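Local coordinates for protein putative sulfatase yidJ (Bacteroides fragilis, PDB 2QZU) that probably hydrolyses sulfate esters in a metal-dependent, arylsulfatase-type reaction, at residues Y38-I46 with E332-L340; R349-D360 with V388-Q399. All coordinates share one frame; numbering follows the deposited sequence.

Interaction 1. Residues Y38-I46 with E332-L340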
ATOM      1  N   TYR A  38       5.257  -8.914 -16.438  1.00  4.16           N
ATOM      2  CA  TYR A  38       6.670  -8.800 -16.804  1.00  4.49           C
ATOM      3  C   TYR A  38       6.816  -8.257 -18.238  1.00  5.49           C
ATOM      4  O   TYR A  38       6.383  -8.897 -19.198  1.00  5.74           O
ATOM      5  CB  TYR A  38       7.326 -10.187 -16.690  1.00  6.61           C
ATOM      6  CG  TYR A  38       8.845 -10.206 -16.732  1.00  2.86           C
ATOM      7  CD1 TYR A  38       9.544  -9.666 -17.812  1.00  6.47           C
ATOM      8  CD2 TYR A  38       9.577 -10.785 -15.695  1.00  9.90           C
ATOM      9  CE1 TYR A  38      10.943  -9.702 -17.857  1.00  5.45           C
ATOM     10  CE2 TYR A  38      10.974 -10.829 -15.732  1.00  9.17           C
ATOM     11  CZ  TYR A  38      11.647 -10.284 -16.816  1.00  7.76           C
ATOM     12  OH  TYR A  38      13.024 -10.319 -16.864  1.00  5.68           O
ATOM     13  N   ARG A  39       7.424  -7.079 -18.380  1.00  4.18           N
ATOM     14  CA  ARG A  39       7.623  -6.466 -19.698  1.00  7.61           C
ATOM     15  C   ARG A  39       8.679  -7.182 -20.532  1.00  7.90           C
ATOM     16  O   ARG A  39       9.739  -7.552 -20.028  1.00  6.48           O
ATOM     17  CB  ARG A  39       8.026  -4.995 -19.564  1.00  9.30           C
ATOM     18  CG  ARG A  39       6.896  -4.083 -19.133  1.00  6.93           C
ATOM     19  CD  ARG A  39       7.257  -2.608 -19.298  1.00 10.14           C
ATOM     20  NE  ARG A  39       8.322  -2.163 -18.398  1.00  4.93           N
ATOM     21  CZ  ARG A  39       9.618  -2.151 -18.705  1.00  9.88           C
ATOM     22  NH1 ARG A  39      10.033  -2.566 -19.894  1.00  9.61           N
ATOM     23  NH2 ARG A  39      10.499  -1.704 -17.821  1.00  7.87           N
ATOM     24  N   GLY A  40       8.390  -7.344 -21.819  1.00  8.46           N
ATOM     25  CA  GLY A  40       9.313  -8.022 -22.713  1.00 10.71           C
ATOM     26  C   GLY A  40      10.714  -7.437 -22.804  1.00 10.47           C
ATOM     27  O   GLY A  40      11.689  -8.184 -22.884  1.00  9.90           O
ATOM     28  N   ASP A  41      10.839  -6.113 -22.797  1.00 10.00           N
ATOM     29  CA  ASP A  41      12.164  -5.506 -22.900  1.00  7.28           C
ATOM     30  C   ASP A  41      12.944  -5.473 -21.592  1.00  8.06           C
ATOM     31  O   ASP A  41      14.097  -5.048 -21.572  1.00  8.23           O
ATOM     32  CB  ASP A  41      12.075  -4.085 -23.473  1.00 11.44           C
ATOM     33  CG  ASP A  41      11.664  -4.071 -24.937  1.00 16.75           C
ATOM     34  OD1 ASP A  41      11.916  -5.078 -25.631  1.00 12.72           O
ATOM     35  OD2 ASP A  41      11.106  -3.052 -25.392  1.00 24.06           O
ATOM     36  N   ALA A  42      12.327  -5.928 -20.506  1.00  6.45           N
ATOM     37  CA  ALA A  42      12.997  -5.931 -19.211  1.00  8.74           C
ATOM     38  C   ALA A  42      13.816  -7.201 -19.004  1.00 12.62           C
ATOM     39  O   ALA A  42      13.714  -7.859 -17.972  1.00 11.74           O
ATOM     40  CB  ALA A  42      11.977  -5.771 -18.086  1.00 13.06           C
ATOM     41  N   ILE A  43      14.615  -7.545 -20.011  1.00 11.11           N
ATOM     42  CA  ILE A  43      15.494  -8.708 -19.954  1.00 16.12           C
ATOM     43  C   ILE A  43      16.880  -8.152 -20.256  1.00 16.47           C
ATOM     44  O   ILE A  43      17.066  -7.443 -21.247  1.00 19.08           O
ATOM     45  CB  ILE A  43      15.129  -9.768 -21.022  1.00 18.68           C
ATOM     46  CG1 ILE A  43      13.714 -10.301 -20.776  1.00 15.28           C
ATOM     47  CG2 ILE A  43      16.124 -10.922 -20.969  1.00 18.16           C
ATOM     48  CD1 ILE A  43      13.227 -11.266 -21.848  1.00 15.82           C
ATOM     49  N   GLY A  44      17.843  -8.466 -19.399  1.00 14.54           N
ATOM     50  CA  GLY A  44      19.190  -7.957 -19.574  1.00 11.08           C
ATOM     51  C   GLY A  44      19.851  -8.176 -20.921  1.00 15.57           C
ATOM     52  O   GLY A  44      20.424  -7.243 -21.492  1.00 16.92           O
ATOM     53  N   CYS A  45      19.776  -9.400 -21.436  1.00 14.66           N
ATOM     54  CA  CYS A  45      20.411  -9.718 -22.709  1.00 15.96           C
ATOM     55  C   CYS A  45      19.841  -8.985 -23.919  1.00 16.06           C
ATOM     56  O   CYS A  45      20.455  -8.993 -24.986  1.00 14.44           O
ATOM     57  CB  CYS A  45      20.386 -11.234 -22.954  1.00 12.35           C
ATOM     58  SG  CYS A  45      18.746 -11.976 -23.035  1.00 23.08           S
ATOM     59  N   ILE A  46      18.680  -8.352 -23.765  1.00 11.97           N
ATOM     60  CA  ILE A  46      18.079  -7.612 -24.870  1.00 14.57           C
ATOM     61  C   ILE A  46      18.794  -6.266 -25.027  1.00 15.83           C
ATOM     62  O   ILE A  46      18.699  -5.609 -26.065  1.00 16.78           O
ATOM     63  CB  ILE A  46      16.559  -7.423 -24.649  1.00 17.07           C
ATOM     64  CG1 ILE A  46      15.870  -8.790 -24.744  1.00 18.70           C
ATOM     65  CG2 ILE A  46      15.978  -6.468 -25.687  1.00 19.77           C
ATOM     66  CD1 ILE A  46      14.369  -8.758 -24.549  1.00 10.24           C
ATOM     67  N   GLU A 332       4.467  -1.293 -24.517  1.00  6.37           N
ATOM     68  CA  GLU A 332       4.893  -1.612 -23.152  1.00  8.30           C
ATOM     69  C   GLU A 332       3.889  -2.511 -22.431  1.00  8.29           C
ATOM     70  O   GLU A 332       4.224  -3.173 -21.448  1.00  9.21           O
ATOM     71  CB  GLU A 332       5.124  -0.335 -22.332  1.00 11.28           C
ATOM     72  CG  GLU A 332       3.868   0.476 -22.071  1.00 14.53           C
ATOM     73  CD  GLU A 332       3.603   1.522 -23.138  1.00 26.87           C
ATOM     74  OE1 GLU A 332       4.108   1.376 -24.271  1.00 25.20           O
ATOM     75  OE2 GLU A 332       2.875   2.493 -22.843  1.00 13.78           O
ATOM     76  N   SER A 333       2.661  -2.525 -22.936  1.00  4.41           N
ATOM     77  CA  SER A 333       1.587  -3.338 -22.382  1.00  5.99           C
ATOM     78  C   SER A 333       1.503  -4.712 -23.062  1.00  5.96           C
ATOM     79  O   SER A 333       1.373  -5.744 -22.395  1.00  7.99           O
ATOM     80  CB  SER A 333       0.255  -2.589 -22.540  1.00  8.00           C
ATOM     81  OG  SER A 333      -0.852  -3.410 -22.218  1.00 13.55           O
HETATM   82  N   MSE A 334       1.585  -4.721 -24.389  1.00  6.04           N
HETATM   83  CA  MSE A 334       1.498  -5.961 -25.162  1.00  5.35           C
HETATM   84  C   MSE A 334       2.757  -6.837 -25.176  1.00  6.68           C
HETATM   85  O   MSE A 334       2.654  -8.061 -25.156  1.00  7.93           O
HETATM   86  CB  MSE A 334       1.109  -5.657 -26.618  1.00  8.35           C
HETATM   87  CG  MSE A 334      -0.285  -5.059 -26.812  1.00  7.99           C
HETATM   88 SE   MSE A 334      -0.756  -4.934 -28.713  1.00 22.60          SE
HETATM   89  CE  MSE A 334      -1.080  -6.816 -29.030  1.00 12.76           C
ATOM     90  N   ARG A 335       3.936  -6.222 -25.220  1.00  4.04           N
ATOM     91  CA  ARG A 335       5.182  -6.987 -25.276  1.00  5.58           C
ATOM     92  C   ARG A 335       5.493  -7.775 -24.007  1.00  9.54           C
ATOM     93  O   ARG A 335       5.493  -7.234 -22.898  1.00  8.55           O
ATOM     94  CB  ARG A 335       6.349  -6.060 -25.631  1.00  7.47           C
ATOM     95  CG  ARG A 335       6.414  -5.711 -27.112  1.00 14.15           C
ATOM     96  CD  ARG A 335       7.220  -6.750 -27.884  1.00 11.91           C
ATOM     97  NE  ARG A 335       8.592  -6.777 -27.391  1.00  9.99           N
ATOM     98  CZ  ARG A 335       9.145  -7.785 -26.723  1.00  8.07           C
ATOM     99  NH1 ARG A 335      10.401  -7.687 -26.310  1.00 13.63           N
ATOM    100  NH2 ARG A 335       8.461  -8.898 -26.490  1.00 10.58           N
ATOM    101  N   ILE A 336       5.752  -9.067 -24.187  1.00  5.65           N
ATOM    102  CA  ILE A 336       6.067  -9.962 -23.085  1.00  5.33           C
ATOM    103  C   ILE A 336       7.321 -10.774 -23.373  1.00  7.05           C
ATOM    104  O   ILE A 336       7.716 -10.949 -24.533  1.00  8.85           O
ATOM    105  CB  ILE A 336       4.921 -10.977 -22.822  1.00  4.40           C
ATOM    106  CG1 ILE A 336       4.632 -11.780 -24.097  1.00 10.21           C
ATOM    107  CG2 ILE A 336       3.676 -10.252 -22.357  1.00  5.81           C
ATOM    108  CD1 ILE A 336       3.682 -12.962 -23.894  1.00  3.17           C
ATOM    109  N   PRO A 337       7.989 -11.248 -22.313  1.00  6.26           N
ATOM    110  CA  PRO A 337       9.191 -12.051 -22.523  1.00  8.70           C
ATOM    111  C   PRO A 337       8.713 -13.400 -23.043  1.00  7.44           C
ATOM    112  O   PRO A 337       7.571 -13.802 -22.796  1.00  4.87           O
ATOM    113  CB  PRO A 337       9.790 -12.150 -21.127  1.00  7.17           C
ATOM    114  CG  PRO A 337       8.585 -12.130 -20.244  1.00  9.79           C
ATOM    115  CD  PRO A 337       7.751 -11.030 -20.876  1.00  9.66           C
HETATM  116  N   MSE A 338       9.581 -14.091 -23.764  1.00  7.63           N
HETATM  117  CA  MSE A 338       9.244 -15.392 -24.317  1.00  6.72           C
HETATM  118  C   MSE A 338      10.559 -16.082 -24.631  1.00 11.01           C
HETATM  119  O   MSE A 338      11.117 -15.921 -25.717  1.00  8.10           O
HETATM  120  CB  MSE A 338       8.412 -15.214 -25.593  1.00  9.18           C
HETATM  121  CG  MSE A 338       7.996 -16.491 -26.290  1.00 11.54           C
HETATM  122 SE   MSE A 338       6.614 -17.466 -25.359  1.00 30.18          SE
HETATM  123  CE  MSE A 338       5.097 -16.284 -25.700  1.00 11.74           C
ATOM    124  N   ILE A 339      11.058 -16.824 -23.649  1.00  6.45           N
ATOM    125  CA  ILE A 339      12.307 -17.561 -23.769  1.00  7.39           C
ATOM    126  C   ILE A 339      11.971 -19.044 -23.704  1.00 10.47           C
ATOM    127  O   ILE A 339      11.232 -19.482 -22.822  1.00  8.77           O
ATOM    128  CB  ILE A 339      13.269 -17.216 -22.610  1.00  5.58           C
ATOM    129  CG1 ILE A 339      13.597 -15.723 -22.629  1.00  8.54           C
ATOM    130  CG2 ILE A 339      14.552 -18.035 -22.730  1.00 10.84           C
ATOM    131  CD1 ILE A 339      14.413 -15.265 -21.444  1.00 15.41           C
ATOM    132  N   LEU A 340      12.512 -19.818 -24.637  1.00  7.25           N
ATOM    133  CA  LEU A 340      12.239 -21.245 -24.672  1.00  8.49           C
ATOM    134  C   LEU A 340      13.514 -22.044 -24.922  1.00  7.42           C
ATOM    135  O   LEU A 340      14.353 -21.662 -25.740  1.00  7.79           O
ATOM    136  CB  LEU A 340      11.203 -21.538 -25.764  1.00  8.73           C
ATOM    137  CG  LEU A 340      10.555 -22.923 -25.864  1.00 13.94           C
ATOM    138  CD1 LEU A 340       9.263 -22.804 -26.655  1.00 14.82           C
ATOM    139  CD2 LEU A 340      11.504 -23.912 -26.525  1.00 18.29           C
TER
HETATM  140  O   HOH W   1      11.152  -9.883 -24.981  1.00 10.93           O
HETATM  141  O   HOH W   2       9.739  -4.495 -27.969  1.00 27.29           O
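Arg335 curls beneath the turn at Gly40, and its guanidinium end meets Asp41. NH1 donates to Asp41 OD1 at 3.1 Å in a salt bridge, reaching the oxygen from above the carboxylate plane, and the two flat groups stand 70° apart. Bends at chi2 and chi3 (-88° and -62°) fold the arginine back, which lays one guanidinium face against Gly40 CA. Two waters sit in the guanidinium plane: one, its oxygen 2.7 Å from Arg335 NH1, accepts from that nitrogen and donates to Gly40 O; the other accepts from NE and donates to Asp41 OD1. The backbones add their own bond, Gly40 N to Arg335 O. Beyond it Pro337 touches both Tyr38 and Ile43 through different ring atoms, its CG 3.6 Å from Tyr38 CD1 and its CB 3.6 Å from Ile43 CD1.

In the alkaline phosphatase-like fold of sulfatases, residues 38-46 belong to the loop after strand 29-35. Residues 332-340 run from the end of helix 331-334 into strand 338-341 of the same central sheet. Gly40 lies in the type I turn from Arg39 to Ala42, whose closing bond joins Ala42 N to Arg39 O. Further out, Arg335 NH2 also bonds Ala69 O, Arg39 pairs with Glu49, and Phe310 meets the Tyr38 ring edge-to-face.

Interaction 2. Residues R349-D360 with V388-Q399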
ATOM      1  N   ARG A 349      19.556 -20.077 -30.706  1.00 19.17           N
ATOM      2  CA  ARG A 349      19.473 -19.054 -31.740  1.00 19.47           C
ATOM      3  C   ARG A 349      19.501 -17.700 -31.037  1.00 23.26           C
ATOM      4  O   ARG A 349      18.746 -17.477 -30.091  1.00 25.13           O
ATOM      5  CB  ARG A 349      18.175 -19.197 -32.547  1.00 14.97           C
ATOM      6  CG  ARG A 349      18.018 -20.539 -33.260  1.00 17.58           C
ATOM      7  CD  ARG A 349      17.046 -20.435 -34.431  1.00 19.99           C
ATOM      8  NE  ARG A 349      15.678 -20.113 -34.029  1.00 11.44           N
ATOM      9  CZ  ARG A 349      14.792 -21.007 -33.599  1.00 12.23           C
ATOM     10  NH1 ARG A 349      13.571 -20.621 -33.256  1.00 14.38           N
ATOM     11  NH2 ARG A 349      15.122 -22.290 -33.519  1.00 16.93           N
ATOM     12  N   LYS A 350      20.374 -16.808 -31.495  1.00 27.68           N
ATOM     13  CA  LYS A 350      20.512 -15.481 -30.901  1.00 32.63           C
ATOM     14  C   LYS A 350      19.169 -14.830 -30.587  1.00 33.21           C
ATOM     15  O   LYS A 350      18.763 -14.749 -29.425  1.00 39.94           O
ATOM     16  CB  LYS A 350      21.322 -14.582 -31.826  1.00 35.96           C
ATOM     17  N   SER A 351      18.486 -14.361 -31.624  1.00 32.00           N
ATOM     18  CA  SER A 351      17.187 -13.718 -31.462  1.00 33.70           C
ATOM     19  C   SER A 351      16.265 -14.124 -32.601  1.00 33.09           C
ATOM     20  O   SER A 351      16.682 -14.184 -33.757  1.00 32.40           O
ATOM     21  CB  SER A 351      17.341 -12.192 -31.457  1.00 33.99           C
ATOM     22  OG  SER A 351      18.203 -11.762 -30.419  1.00 42.58           O
ATOM     23  N   ASP A 352      15.011 -14.407 -32.270  1.00 24.35           N
ATOM     24  CA  ASP A 352      14.036 -14.800 -33.277  1.00 20.25           C
ATOM     25  C   ASP A 352      12.955 -13.724 -33.319  1.00 19.55           C
ATOM     26  O   ASP A 352      12.371 -13.387 -32.292  1.00 17.93           O
ATOM     27  CB  ASP A 352      13.420 -16.149 -32.910  1.00 18.53           C
ATOM     28  CG  ASP A 352      12.745 -16.818 -34.087  1.00 23.56           C
ATOM     29  OD1 ASP A 352      11.927 -16.158 -34.761  1.00 21.89           O
ATOM     30  OD2 ASP A 352      13.032 -18.007 -34.335  1.00 28.01           O
ATOM     31  N   PRO A 353      12.682 -13.165 -34.510  1.00 17.29           N
ATOM     32  CA  PRO A 353      11.663 -12.121 -34.652  1.00 11.92           C
ATOM     33  C   PRO A 353      10.216 -12.615 -34.741  1.00 12.63           C
ATOM     34  O   PRO A 353       9.300 -11.812 -34.892  1.00 10.87           O
ATOM     35  CB  PRO A 353      12.095 -11.405 -35.925  1.00 15.95           C
ATOM     36  CG  PRO A 353      12.592 -12.538 -36.763  1.00 14.34           C
ATOM     37  CD  PRO A 353      13.424 -13.344 -35.772  1.00 17.51           C
ATOM     38  N   LEU A 354      10.012 -13.926 -34.649  1.00 10.00           N
ATOM     39  CA  LEU A 354       8.664 -14.498 -34.733  1.00  9.25           C
ATOM     40  C   LEU A 354       7.697 -13.815 -33.762  1.00  7.69           C
ATOM     41  O   LEU A 354       7.954 -13.768 -32.563  1.00  8.74           O
ATOM     42  CB  LEU A 354       8.711 -15.993 -34.410  1.00  9.87           C
ATOM     43  CG  LEU A 354       7.364 -16.713 -34.520  1.00  6.33           C
ATOM     44  CD1 LEU A 354       6.957 -16.812 -35.986  1.00  7.46           C
ATOM     45  CD2 LEU A 354       7.471 -18.102 -33.901  1.00  8.00           C
HETATM   46  N   MSE A 355       6.577 -13.309 -34.273  1.00  9.98           N
HETATM   47  CA  MSE A 355       5.612 -12.632 -33.406  1.00 11.50           C
HETATM   48  C   MSE A 355       4.668 -13.621 -32.727  1.00  8.35           C
HETATM   49  O   MSE A 355       3.448 -13.560 -32.899  1.00 11.66           O
HETATM   50  CB  MSE A 355       4.794 -11.608 -34.199  1.00 13.73           C
HETATM   51  CG  MSE A 355       4.155 -10.553 -33.308  1.00 12.66           C
HETATM   52 SE   MSE A 355       2.742  -9.568 -34.165  1.00 22.38          SE
HETATM   53  CE  MSE A 355       3.765  -8.819 -35.637  1.00 11.77           C
ATOM     54  N   ILE A 356       5.244 -14.533 -31.953  1.00  4.48           N
ATOM     55  CA  ILE A 356       4.461 -15.528 -31.239  1.00  8.24           C
ATOM     56  C   ILE A 356       3.689 -14.842 -30.115  1.00  9.60           C
ATOM     57  O   ILE A 356       4.165 -13.871 -29.523  1.00  8.05           O
ATOM     58  CB  ILE A 356       5.385 -16.639 -30.663  1.00  8.33           C
ATOM     59  CG1 ILE A 356       4.562 -17.665 -29.883  1.00  8.01           C
ATOM     60  CG2 ILE A 356       6.456 -16.028 -29.771  1.00  7.65           C
ATOM     61  CD1 ILE A 356       5.347 -18.914 -29.523  1.00 12.78           C
ATOM     62  N   ALA A 357       2.485 -15.331 -29.836  1.00  8.99           N
ATOM     63  CA  ALA A 357       1.670 -14.746 -28.782  1.00  5.01           C
ATOM     64  C   ALA A 357       1.506 -15.712 -27.623  1.00  7.10           C
ATOM     65  O   ALA A 357       1.589 -16.931 -27.789  1.00  8.32           O
ATOM     66  CB  ALA A 357       0.296 -14.360 -29.325  1.00  5.60           C
ATOM     67  N   PHE A 358       1.262 -15.149 -26.449  1.00  8.20           N
ATOM     68  CA  PHE A 358       1.052 -15.920 -25.229  1.00  6.51           C
ATOM     69  C   PHE A 358       0.041 -17.042 -25.484  1.00 11.02           C
ATOM     70  O   PHE A 358       0.254 -18.184 -25.076  1.00 10.38           O
ATOM     71  CB  PHE A 358       0.538 -14.969 -24.139  1.00  8.68           C
ATOM     72  CG  PHE A 358       0.413 -15.584 -22.770  1.00  5.64           C
ATOM     73  CD1 PHE A 358       1.534 -16.058 -22.090  1.00  4.73           C
ATOM     74  CD2 PHE A 358      -0.823 -15.610 -22.124  1.00  5.63           C
ATOM     75  CE1 PHE A 358       1.424 -16.544 -20.786  1.00  8.55           C
ATOM     76  CE2 PHE A 358      -0.946 -16.092 -20.822  1.00  8.28           C
ATOM     77  CZ  PHE A 358       0.181 -16.558 -20.150  1.00  9.17           C
ATOM     78  N   ALA A 359      -1.040 -16.716 -26.189  1.00  6.78           N
ATOM     79  CA  ALA A 359      -2.106 -17.680 -26.468  1.00  9.73           C
ATOM     80  C   ALA A 359      -1.798 -18.751 -27.514  1.00  9.92           C
ATOM     81  O   ALA A 359      -2.558 -19.704 -27.666  1.00  9.44           O
ATOM     82  CB  ALA A 359      -3.378 -16.936 -26.858  1.00 11.71           C
ATOM     83  N   ASP A 360      -0.699 -18.596 -28.243  1.00  8.96           N
ATOM     84  CA  ASP A 360      -0.333 -19.581 -29.256  1.00  7.23           C
ATOM     85  C   ASP A 360       0.379 -20.782 -28.649  1.00  3.18           C
ATOM     86  O   ASP A 360       0.592 -21.788 -29.327  1.00  4.86           O
ATOM     87  CB  ASP A 360       0.583 -18.958 -30.316  1.00  5.01           C
ATOM     88  CG  ASP A 360      -0.077 -17.816 -31.056  1.00 11.60           C
ATOM     89  OD1 ASP A 360      -1.313 -17.872 -31.258  1.00 10.38           O
ATOM     90  OD2 ASP A 360       0.643 -16.872 -31.449  1.00 11.07           O
ATOM     91  N   VAL A 388       9.030 -22.309 -34.373  1.00  9.07           N
ATOM     92  CA  VAL A 388       9.802 -22.334 -33.140  1.00 10.91           C
ATOM     93  C   VAL A 388      10.969 -23.320 -33.217  1.00 11.37           C
ATOM     94  O   VAL A 388      12.096 -22.989 -32.855  1.00 12.85           O
ATOM     95  CB  VAL A 388       8.906 -22.702 -31.930  1.00  9.17           C
ATOM     96  CG1 VAL A 388       9.756 -22.896 -30.687  1.00  9.91           C
ATOM     97  CG2 VAL A 388       7.881 -21.597 -31.694  1.00  5.36           C
ATOM     98  N   LEU A 389      10.695 -24.524 -33.708  1.00 10.39           N
ATOM     99  CA  LEU A 389      11.724 -25.556 -33.812  1.00 14.81           C
ATOM    100  C   LEU A 389      12.842 -25.254 -34.807  1.00 15.42           C
ATOM    101  O   LEU A 389      14.022 -25.411 -34.490  1.00 15.86           O
ATOM    102  CB  LEU A 389      11.082 -26.895 -34.188  1.00 13.00           C
ATOM    103  CG  LEU A 389      10.175 -27.579 -33.161  1.00 10.33           C
ATOM    104  CD1 LEU A 389       9.466 -28.753 -33.828  1.00 19.60           C
ATOM    105  CD2 LEU A 389      10.997 -28.054 -31.970  1.00 16.38           C
ATOM    106  N   THR A 390      12.472 -24.814 -36.003  1.00 16.74           N
ATOM    107  CA  THR A 390      13.452 -24.544 -37.051  1.00 20.58           C
ATOM    108  C   THR A 390      13.972 -23.117 -37.112  1.00 18.63           C
ATOM    109  O   THR A 390      15.094 -22.879 -37.560  1.00 19.34           O
ATOM    110  CB  THR A 390      12.875 -24.881 -38.439  1.00 19.74           C
ATOM    111  OG1 THR A 390      11.764 -24.019 -38.713  1.00 25.16           O
ATOM    112  CG2 THR A 390      12.410 -26.331 -38.489  1.00 24.95           C
ATOM    113  N   GLY A 391      13.161 -22.167 -36.665  1.00 16.69           N
ATOM    114  CA  GLY A 391      13.576 -20.782 -36.725  1.00 18.20           C
ATOM    115  C   GLY A 391      13.108 -20.184 -38.038  1.00 20.13           C
ATOM    116  O   GLY A 391      13.408 -19.032 -38.352  1.00 20.71           O
ATOM    117  N   LYS A 392      12.379 -20.980 -38.816  1.00 24.57           N
ATOM    118  CA  LYS A 392      11.851 -20.525 -40.097  1.00 29.63           C
ATOM    119  C   LYS A 392      10.854 -19.411 -39.804  1.00 32.63           C
ATOM    120  O   LYS A 392       9.900 -19.602 -39.051  1.00 33.86           O
ATOM    121  CB  LYS A 392      11.161 -21.675 -40.824  1.00 31.00           C
ATOM    122  N   ASN A 393      11.083 -18.247 -40.399  1.00 32.79           N
ATOM    123  CA  ASN A 393      10.218 -17.098 -40.178  1.00 34.75           C
ATOM    124  C   ASN A 393       8.840 -17.237 -40.812  1.00 33.64           C
ATOM    125  O   ASN A 393       8.617 -18.074 -41.688  1.00 31.35           O
ATOM    126  CB  ASN A 393      10.900 -15.832 -40.694  1.00 36.62           C
ATOM    127  N   LYS A 394       7.918 -16.406 -40.340  1.00 32.88           N
ATOM    128  CA  LYS A 394       6.550 -16.366 -40.841  1.00 30.95           C
ATOM    129  C   LYS A 394       6.225 -14.878 -40.943  1.00 32.45           C
ATOM    130  O   LYS A 394       5.457 -14.339 -40.148  1.00 28.94           O
ATOM    131  CB  LYS A 394       5.597 -17.059 -39.863  1.00 26.92           C
ATOM    132  CG  LYS A 394       4.159 -17.149 -40.351  1.00 23.50           C
ATOM    133  CD  LYS A 394       3.282 -17.908 -39.367  1.00 24.75           C
ATOM    134  CE  LYS A 394       1.824 -17.869 -39.799  1.00 28.98           C
ATOM    135  NZ  LYS A 394       0.932 -18.593 -38.853  1.00 36.37           N
ATOM    136  N   LYS A 395       6.838 -14.225 -41.927  1.00 32.47           N
ATOM    137  CA  LYS A 395       6.679 -12.791 -42.157  1.00 32.88           C
ATOM    138  C   LYS A 395       5.245 -12.282 -42.266  1.00 30.75           C
ATOM    139  O   LYS A 395       4.981 -11.108 -42.009  1.00 31.66           O
ATOM    140  CB  LYS A 395       7.464 -12.384 -43.403  1.00 32.94           C
ATOM    141  N   ASP A 396       4.316 -13.150 -42.649  1.00 27.11           N
ATOM    142  CA  ASP A 396       2.924 -12.735 -42.787  1.00 28.42           C
ATOM    143  C   ASP A 396       2.144 -12.820 -41.479  1.00 26.15           C
ATOM    144  O   ASP A 396       0.949 -12.524 -41.445  1.00 27.85           O
ATOM    145  CB  ASP A 396       2.224 -13.588 -43.844  1.00 26.92           C
ATOM    146  CG  ASP A 396       2.200 -15.058 -43.480  1.00 32.74           C
ATOM    147  OD1 ASP A 396       3.289 -15.644 -43.300  1.00 30.15           O
ATOM    148  OD2 ASP A 396       1.092 -15.626 -43.376  1.00 32.73           O
ATOM    149  N   LEU A 397       2.813 -13.218 -40.403  1.00 18.34           N
ATOM    150  CA  LEU A 397       2.139 -13.344 -39.117  1.00 11.06           C
ATOM    151  C   LEU A 397       1.697 -12.001 -38.551  1.00 13.85           C
ATOM    152  O   LEU A 397       2.495 -11.071 -38.402  1.00 12.52           O
ATOM    153  CB  LEU A 397       3.043 -14.065 -38.111  1.00 10.42           C
ATOM    154  CG  LEU A 397       2.492 -14.339 -36.707  1.00 11.62           C
ATOM    155  CD1 LEU A 397       1.180 -15.115 -36.776  1.00 12.48           C
ATOM    156  CD2 LEU A 397       3.534 -15.123 -35.927  1.00 11.82           C
ATOM    157  N   VAL A 398       0.408 -11.918 -38.250  1.00 12.42           N
ATOM    158  CA  VAL A 398      -0.194 -10.724 -37.676  1.00 10.53           C
ATOM    159  C   VAL A 398      -1.018 -11.199 -36.485  1.00  9.14           C
ATOM    160  O   VAL A 398      -1.778 -12.167 -36.594  1.00  7.85           O
ATOM    161  CB  VAL A 398      -1.112 -10.015 -38.698  1.00 13.21           C
ATOM    162  CG1 VAL A 398      -1.839  -8.856 -38.033  1.00  7.72           C
ATOM    163  CG2 VAL A 398      -0.283  -9.519 -39.878  1.00 16.07           C
ATOM    164  N   GLN A 399      -0.854 -10.531 -35.348  1.00  8.08           N
ATOM    165  CA  GLN A 399      -1.572 -10.902 -34.134  1.00  4.70           C
ATOM    166  C   GLN A 399      -2.667  -9.897 -33.807  1.00  7.15           C
ATOM    167  O   GLN A 399      -2.529  -8.702 -34.072  1.00  7.12           O
ATOM    168  CB  GLN A 399      -0.601 -10.993 -32.953  1.00  7.17           C
ATOM    169  CG  GLN A 399       0.438 -12.103 -33.062  1.00 11.75           C
ATOM    170  CD  GLN A 399      -0.137 -13.483 -32.796  1.00 17.34           C
ATOM    171  OE1 GLN A 399      -1.332 -13.636 -32.541  1.00  8.37           O
ATOM    172  NE2 GLN A 399       0.720 -14.499 -32.847  1.00 11.82           N
TER
HETATM  173  O   HOH W   3       6.544 -13.125 -37.185  1.00 11.08           O
HETATM  174  O   HOH W   4      -2.640 -15.694 -31.284  1.00  7.69           O
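A single carbonyl oxygen, Val388 O in the last turn of helix 385-390, takes two bonds from one arginine. Arg349 approaches it end-on, NH1 at 2.8 Å and NH2 at 3.2 Å from Val388 O, with the oxygen in the guanidinium plane. Gly391, the first residue past the helix and with positive phi, lays its CA over the centre of one guanidinium face, 3.4 Å from Arg349 CZ. Asp352 holds the group from its edge, OD2 forming a salt bridge with NH1. Its other oxygen, OD1, closes an Asx turn by accepting from Leu354 N.

Farther along, the contact turns apolar. With CG anti to the backbone N (chi1 -178°), Leu354 sends CD1 to within 3.8 Å of Leu397 CD2 and CD2 to 4.2 Å from Val388 CG2. Met355, a selenomethionine, runs antiparallel alongside Gln399, SE 3.6 Å from Gln399 CG. The bend of Gln399 at chi2 (-75°) turns its amide back to the first segment, where NE2 donates to Met355 O at 2.9 Å, in the carbonyl plane, and to the syn lone pair of Asp360 OD2 at 2.8 Å. A water joins Asp360 OD1 to Gln399 OE1, and Phe382 N also binds OD1. Edge strand 349-352 of the large mixed sheet thus joins the helix end, and the chain after it joins the start of strand 399-404 in the four-stranded antiparallel sheet. With Asp360 OD2 also accepting from Ala357 N, both hydrogens of the buried Gln399 NE2 have acceptors, so the amide's orientation is fixed, and the donors around Asp360 probably favour its ionised form.

In the fold
Both contacts are mostly buried, but interaction 1 sits deeper, its centre about 10 Å from that of the chain, against about 16 Å for interaction 2. Strands 338-341 and 349-352 follow each other in sequence and share the mixed sheet, 338-341 inside it and 349-352 at its edge. Interaction 1 joins the loop after strand 29-35 to the lead-in from helix 331-334 to strand 338-341, through a water-flanked ion pair and proline packing. In interaction 2 an arginine fastens the edge strand to the end of helix 385-390, while a glutamine amide fastens the chain beyond it to the four-stranded sheet. The centres lie about 14 Å apart, and apolar packing bridges the two contacts: Ile336 CD1 is 3.7 Å from Phe358 CB.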